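Local coordinates for protein dermonecrotic toxin (Pasteurella multocida, PDB 2EBF) that forms the C-terminal region of a potent mitogenic, dermonecrotic toxin that induces bone resorption and is associated with severe progressive atrophic rhinitis in pigs, at residues A[49-54]-A[81-86]; A[160-163]-A[169-172]. All blocks are in the same frame, centred on the assembly; numbering follows the deposited sequence.

Contact 1 of 2, residues A[49-54]-A[81-86]; sequences EGVWTP and RIHNSN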
ATOM      1  N   GLU A  49      -9.042 -28.990  -5.714  1.00 30.95           N
ATOM      2  CA  GLU A  49      -9.746 -30.170  -6.244  1.00 31.71           C
ATOM      3  C   GLU A  49      -9.743 -30.259  -7.767  1.00 31.45           C
ATOM      4  O   GLU A  49      -9.873 -31.350  -8.326  1.00 30.89           O
ATOM      5  CB  GLU A  49     -11.186 -30.249  -5.725  1.00 32.35           C
ATOM      6  CG  GLU A  49     -11.293 -30.449  -4.224  1.00 35.55           C
ATOM      7  CD  GLU A  49     -11.488 -29.145  -3.456  1.00 39.69           C
ATOM      8  OE1 GLU A  49     -12.192 -29.183  -2.420  1.00 43.78           O
ATOM      9  OE2 GLU A  49     -10.955 -28.091  -3.875  1.00 38.30           O
ATOM     10  N   GLY A  50      -9.606 -29.115  -8.434  1.00 31.00           N
ATOM     11  CA  GLY A  50      -9.610 -29.089  -9.889  1.00 30.77           C
ATOM     12  C   GLY A  50      -8.257 -28.854 -10.534  1.00 30.58           C
ATOM     13  O   GLY A  50      -8.180 -28.542 -11.725  1.00 31.29           O
ATOM     14  N   VAL A  51      -7.190 -28.996  -9.752  1.00 29.48           N
ATOM     15  CA  VAL A  51      -5.844 -28.776 -10.245  1.00 28.81           C
ATOM     16  C   VAL A  51      -5.099 -30.103 -10.162  1.00 28.51           C
ATOM     17  O   VAL A  51      -5.049 -30.717  -9.101  1.00 28.43           O
ATOM     18  CB  VAL A  51      -5.099 -27.701  -9.403  1.00 29.01           C
ATOM     19  CG1 VAL A  51      -3.669 -27.511  -9.895  1.00 28.82           C
ATOM     20  CG2 VAL A  51      -5.842 -26.378  -9.413  1.00 27.97           C
ATOM     21  N   TRP A  52      -4.531 -30.534 -11.289  1.00 27.86           N
ATOM     22  CA  TRP A  52      -3.784 -31.779 -11.371  1.00 27.60           C
ATOM     23  C   TRP A  52      -2.656 -31.809 -10.359  1.00 26.76           C
ATOM     24  O   TRP A  52      -2.028 -30.779 -10.081  1.00 26.09           O
ATOM     25  CB  TRP A  52      -3.150 -31.946 -12.751  1.00 27.97           C
ATOM     26  CG  TRP A  52      -4.069 -32.289 -13.884  1.00 28.76           C
ATOM     27  CD1 TRP A  52      -5.323 -32.850 -13.819  1.00 29.57           C
ATOM     28  CD2 TRP A  52      -3.770 -32.134 -15.274  1.00 29.37           C
ATOM     29  NE1 TRP A  52      -5.823 -33.031 -15.097  1.00 29.00           N
ATOM     30  CE2 TRP A  52      -4.888 -32.599 -16.002  1.00 28.75           C
ATOM     31  CE3 TRP A  52      -2.657 -31.639 -15.976  1.00 28.89           C
ATOM     32  CZ2 TRP A  52      -4.930 -32.585 -17.398  1.00 29.36           C
ATOM     33  CZ3 TRP A  52      -2.702 -31.618 -17.361  1.00 29.90           C
ATOM     34  CH2 TRP A  52      -3.836 -32.088 -18.057  1.00 29.64           C
ATOM     35  N   THR A  53      -2.410 -32.995  -9.811  1.00 26.66           N
ATOM     36  CA  THR A  53      -1.228 -33.248  -8.988  1.00 26.58           C
ATOM     37  C   THR A  53      -0.044 -33.550  -9.913  1.00 26.77           C
ATOM     38  O   THR A  53      -0.257 -33.820 -11.091  1.00 26.66           O
ATOM     39  CB  THR A  53      -1.451 -34.457  -8.075  1.00 26.76           C
ATOM     40  OG1 THR A  53      -1.777 -35.604  -8.880  1.00 27.39           O
ATOM     41  CG2 THR A  53      -2.582 -34.169  -7.080  1.00 27.46           C
ATOM     42  N   PRO A  54       1.204 -33.498  -9.391  1.00 26.71           N
ATOM     43  CA  PRO A  54       2.389 -33.802 -10.209  1.00 27.42           C
ATOM     44  C   PRO A  54       2.367 -35.173 -10.899  1.00 28.03           C
ATOM     45  O   PRO A  54       2.798 -35.275 -12.050  1.00 28.13           O
ATOM     46  CB  PRO A  54       3.547 -33.732  -9.192  1.00 27.16           C
ATOM     47  CG  PRO A  54       3.070 -32.805  -8.156  1.00 26.87           C
ATOM     48  CD  PRO A  54       1.587 -33.100  -8.026  1.00 27.04           C
ATOM     49  N   ARG A  81       4.819 -28.074  -4.636  1.00 29.47           N
ATOM     50  CA  ARG A  81       4.770 -27.062  -3.575  1.00 30.36           C
ATOM     51  C   ARG A  81       3.362 -26.505  -3.385  1.00 29.46           C
ATOM     52  O   ARG A  81       2.947 -26.252  -2.256  1.00 29.93           O
ATOM     53  CB  ARG A  81       5.753 -25.913  -3.839  1.00 30.39           C
ATOM     54  CG  ARG A  81       7.215 -26.242  -3.546  1.00 32.62           C
ATOM     55  CD  ARG A  81       8.077 -24.963  -3.463  1.00 33.34           C
ATOM     56  NE  ARG A  81       7.762 -24.158  -2.275  1.00 39.71           N
ATOM     57  CZ  ARG A  81       8.058 -22.865  -2.112  1.00 41.73           C
ATOM     58  NH1 ARG A  81       8.694 -22.170  -3.057  1.00 41.47           N
ATOM     59  NH2 ARG A  81       7.705 -22.254  -0.986  1.00 43.30           N
ATOM     60  N   ILE A  82       2.635 -26.303  -4.488  1.00 28.64           N
ATOM     61  CA  ILE A  82       1.257 -25.805  -4.434  1.00 28.03           C
ATOM     62  C   ILE A  82       0.373 -26.769  -3.649  1.00 28.40           C
ATOM     63  O   ILE A  82      -0.347 -26.359  -2.730  1.00 28.06           O
ATOM     64  CB  ILE A  82       0.695 -25.562  -5.858  1.00 27.74           C
ATOM     65  CG1 ILE A  82       1.345 -24.313  -6.453  1.00 27.42           C
ATOM     66  CG2 ILE A  82      -0.840 -25.408  -5.857  1.00 27.13           C
ATOM     67  CD1 ILE A  82       1.394 -24.322  -7.940  1.00 24.52           C
ATOM     68  N   HIS A  83       0.460 -28.050  -3.996  1.00 29.44           N
ATOM     69  CA  HIS A  83      -0.335 -29.090  -3.343  1.00 30.90           C
ATOM     70  C   HIS A  83       0.051 -29.328  -1.879  1.00 32.10           C
ATOM     71  O   HIS A  83      -0.777 -29.786  -1.089  1.00 32.09           O
ATOM     72  CB  HIS A  83      -0.299 -30.392  -4.157  1.00 30.55           C
ATOM     73  CG  HIS A  83      -1.168 -30.352  -5.380  1.00 30.80           C
ATOM     74  ND1 HIS A  83      -2.529 -30.583  -5.336  1.00 30.50           N
ATOM     75  CD2 HIS A  83      -0.875 -30.093  -6.679  1.00 30.09           C
ATOM     76  CE1 HIS A  83      -3.033 -30.470  -6.551  1.00 31.05           C
ATOM     77  NE2 HIS A  83      -2.050 -30.182  -7.387  1.00 30.81           N
ATOM     78  N   ASN A  84       1.298 -29.011  -1.529  1.00 33.05           N
ATOM     79  CA  ASN A  84       1.774 -29.120  -0.148  1.00 34.59           C
ATOM     80  C   ASN A  84       1.526 -27.873   0.697  1.00 35.01           C
ATOM     81  O   ASN A  84       1.734 -27.898   1.906  1.00 35.21           O
ATOM     82  CB  ASN A  84       3.268 -29.465  -0.110  1.00 34.85           C
ATOM     83  CG  ASN A  84       3.567 -30.855  -0.640  1.00 36.99           C
ATOM     84  OD1 ASN A  84       2.669 -31.691  -0.807  1.00 39.26           O
ATOM     85  ND2 ASN A  84       4.844 -31.112  -0.906  1.00 38.16           N
ATOM     86  N   SER A  85       1.080 -26.791   0.063  1.00 35.62           N
ATOM     87  CA  SER A  85       0.939 -25.493   0.730  1.00 36.38           C
ATOM     88  C   SER A  85      -0.324 -25.386   1.591  1.00 36.83           C
ATOM     89  O   SER A  85      -1.448 -25.483   1.085  1.00 37.60           O
ATOM     90  CB  SER A  85       0.974 -24.362  -0.303  1.00 36.48           C
ATOM     91  OG  SER A  85       0.869 -23.100   0.323  1.00 37.48           O
ATOM     92  N   ASN A  86      -0.129 -25.157   2.885  1.00 36.79           N
ATOM     93  CA  ASN A  86      -1.240 -25.029   3.827  1.00 36.78           C
ATOM     94  C   ASN A  86      -1.668 -23.576   4.026  1.00 35.71           C
ATOM     95  O   ASN A  86      -2.810 -23.303   4.415  1.00 36.19           O
ATOM     96  CB  ASN A  86      -0.873 -25.650   5.184  1.00 37.76           C
ATOM     97  CG  ASN A  86      -0.487 -27.125   5.086  1.00 39.98           C
ATOM     98  OD1 ASN A  86      -1.161 -27.923   4.430  1.00 43.76           O
ATOM     99  ND2 ASN A  86       0.593 -27.498   5.772  1.00 43.25           N
TER
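The imidazole of H83, on the last turn of helix 70-84, meets the backbone of the loop that leads into helix 54-60. Its NE2 donates a hydrogen bond of 2.8 Å to W52 O; the N-H...O angle is 148°, and the donor sits well above the carbonyl plane, 50° out of it. Beside this bond V51 O lies in the plane of the ring, at its edge, 3.3 Å from H83 CE1. T53 lays its methyl over one face: CG2 stands 4.0 Å from the centroid of the H83 ring, a CH-pi contact displaced toward the rim. P54 CD comes within 4.1 Å of H83 CD2, and V51 CG1 within 4.0 Å of H83 NE2. T53 takes the N-cap position of helix 54-60, and its chi1 of 57° sends the methyl back beside its own N, over the imidazole. Farther out, L48 touches H83, while V51 packs on L121 and A128 and W52 on E120 and Q124, all four from helix 115-129. Within the Membrane Localization Domain, the last turn of helix 70-84 is held to the loop entering helix 54-60. Donation from NE2 requires a proton there, and the nearby carbonyl oxygens would probably favour it.

Contact 2 of 2, residues A[160-163]-A[169-172]; sequences MNEM and ESTA
E162 reaches from helix 151-164 to the start of helix 171-180, where its carboxylate oxygen OE1 gathers three hydrogen bonds. S170 N donates at 2.9 Å, nearly straight (168°), T171 N at 2.9 Å and T171 OG1 at 2.8 Å, all to E162 OE1. T171 OG1 and S170 N meet this oxygen from opposite faces of the carboxylate, each well out of its plane, while T171 N comes in on the syn lone pair. An extended chain, with CG anti to the backbone N (chi1 -167°), carries the acid to the turn. T171 also packs back on T158 and A159 of helix 151-164, and S170, at the N-cap position, turns its hydroxyl to S168 O. The other oxygen, E162 OE2, has no protein donor in the two segments: a water donates to it at 2.7 Å and in turn accepts from A172 N at 2.9 Å. E169 CA lies 3.4 Å from E162 OE2, but the carboxylate of this exposed residue stays away, E169 OE1 at 5.5 Å. The short connection between helices 151-164 and 171-180 thus sets an acid at a helix N-terminus, where amide N-H groups and probably the helix dipole would stabilise its buried negative charge.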
ATOM      1  N   MET A 160      -9.627 -10.007  -2.802  1.00 27.74           N
ATOM      2  CA  MET A 160     -10.399 -10.938  -1.978  1.00 28.38           C
ATOM      3  C   MET A 160     -10.749 -10.311  -0.640  1.00 28.33           C
ATOM      4  O   MET A 160     -11.873 -10.456  -0.162  1.00 28.52           O
ATOM      5  CB  MET A 160      -9.655 -12.262  -1.781  1.00 28.21           C
ATOM      6  CG  MET A 160      -9.613 -13.133  -3.046  1.00 29.22           C
ATOM      7  SD  MET A 160      -8.920 -14.774  -2.795  1.00 29.98           S
ATOM      8  CE  MET A 160      -7.254 -14.389  -2.254  1.00 30.84           C
ATOM      9  N   ASN A 161      -9.793  -9.601  -0.044  1.00 28.13           N
ATOM     10  CA  ASN A 161     -10.066  -8.858   1.191  1.00 27.76           C
ATOM     11  C   ASN A 161     -11.115  -7.763   0.984  1.00 27.87           C
ATOM     12  O   ASN A 161     -11.974  -7.547   1.844  1.00 27.96           O
ATOM     13  CB  ASN A 161      -8.777  -8.284   1.760  1.00 28.06           C
ATOM     14  CG  ASN A 161      -7.955  -9.334   2.466  1.00 28.71           C
ATOM     15  OD1 ASN A 161      -8.487 -10.361   2.873  1.00 29.64           O
ATOM     16  ND2 ASN A 161      -6.664  -9.083   2.627  1.00 29.88           N
ATOM     17  N   GLU A 162     -11.051  -7.082  -0.151  1.00 27.53           N
ATOM     18  CA  GLU A 162     -12.041  -6.053  -0.492  1.00 27.67           C
ATOM     19  C   GLU A 162     -13.451  -6.645  -0.665  1.00 28.45           C
ATOM     20  O   GLU A 162     -14.450  -6.090  -0.164  1.00 27.89           O
ATOM     21  CB  GLU A 162     -11.620  -5.310  -1.759  1.00 27.95           C
ATOM     22  CG  GLU A 162     -12.396  -4.008  -2.036  1.00 27.06           C
ATOM     23  CD  GLU A 162     -11.767  -3.139  -3.112  1.00 27.32           C
ATOM     24  OE1 GLU A 162     -10.523  -3.065  -3.162  1.00 26.33           O
ATOM     25  OE2 GLU A 162     -12.522  -2.487  -3.894  1.00 27.35           O
ATOM     26  N   MET A 163     -13.531  -7.773  -1.372  1.00 28.42           N
ATOM     27  CA  MET A 163     -14.809  -8.440  -1.637  1.00 29.35           C
ATOM     28  C   MET A 163     -15.443  -8.953  -0.353  1.00 29.12           C
ATOM     29  O   MET A 163     -16.668  -9.012  -0.239  1.00 28.63           O
ATOM     30  CB  MET A 163     -14.600  -9.601  -2.606  1.00 28.61           C
ATOM     31  CG  MET A 163     -14.368  -9.156  -4.054  1.00 29.88           C
ATOM     32  SD  MET A 163     -14.213 -10.594  -5.139  1.00 32.54           S
ATOM     33  CE  MET A 163     -12.615 -11.210  -4.708  1.00 33.75           C
ATOM     34  N   GLU A 169     -11.913   0.100  -0.311  1.00 31.89           N
ATOM     35  CA  GLU A 169     -11.841   0.108  -1.766  1.00 32.20           C
ATOM     36  C   GLU A 169     -10.470   0.611  -2.217  1.00 31.48           C
ATOM     37  O   GLU A 169     -10.113   1.765  -1.971  1.00 31.66           O
ATOM     38  CB  GLU A 169     -12.993   0.963  -2.353  1.00 31.86           C
ATOM     39  CG  GLU A 169     -12.790   1.480  -3.772  1.00 33.98           C
ATOM     40  CD  GLU A 169     -13.958   2.338  -4.276  1.00 35.02           C
ATOM     41  OE1 GLU A 169     -14.994   2.421  -3.578  1.00 39.48           O
ATOM     42  OE2 GLU A 169     -13.843   2.948  -5.367  1.00 38.79           O
ATOM     43  N   SER A 170      -9.688  -0.274  -2.835  1.00 30.69           N
ATOM     44  CA  SER A 170      -8.312   0.058  -3.205  1.00 29.80           C
ATOM     45  C   SER A 170      -7.816  -0.714  -4.420  1.00 28.80           C
ATOM     46  O   SER A 170      -6.864  -0.306  -5.049  1.00 28.18           O
ATOM     47  CB  SER A 170      -7.366  -0.172  -2.022  1.00 29.96           C
ATOM     48  OG  SER A 170      -7.465  -1.501  -1.546  1.00 31.05           O
ATOM     49  N   THR A 171      -8.460  -1.834  -4.742  1.00 28.41           N
ATOM     50  CA  THR A 171      -7.939  -2.733  -5.784  1.00 28.58           C
ATOM     51  C   THR A 171      -7.828  -2.070  -7.154  1.00 28.15           C
ATOM     52  O   THR A 171      -6.794  -2.174  -7.822  1.00 28.10           O
ATOM     53  CB  THR A 171      -8.765  -4.047  -5.868  1.00 28.62           C
ATOM     54  OG1 THR A 171      -8.763  -4.691  -4.588  1.00 28.66           O
ATOM     55  CG2 THR A 171      -8.182  -5.013  -6.896  1.00 30.02           C
ATOM     56  N   ALA A 172      -8.889  -1.398  -7.592  1.00 27.93           N
ATOM     57  CA  ALA A 172      -8.872  -0.795  -8.916  1.00 26.92           C
ATOM     58  C   ALA A 172      -7.698   0.184  -9.060  1.00 27.01           C
ATOM     59  O   ALA A 172      -6.951   0.155 -10.047  1.00 26.36           O
ATOM     60  CB  ALA A 172     -10.212  -0.081  -9.205  1.00 27.00           C
TER
HETATM   61  O   HOH W   1     -11.347  -1.181  -5.989  1.00 28.58           O

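Both contacts are largely buried, but they occupy different places: the centre of contact 1 lies about 30 Å from the centre of the chain, that of contact 2 about 12 Å. Their centres are 26 Å apart, and their nearest atoms, about 12 Å apart, do not touch. Contact 1 spans 26 intervening residues and joins the end of helix 70-84 to the loop ahead of helix 54-60; contact 2 closes the short turn between consecutive helices 151-164 and 171-180. The chemistry is reversed. In contact 1 a ring donates once to a main-chain carbonyl, with a second carbonyl oxygen at its edge and carbon over one face, whereas in contact 2 a carboxylate is the acceptor, held by two main-chain amides and a threonine hydroxyl, with a water on its other oxygen.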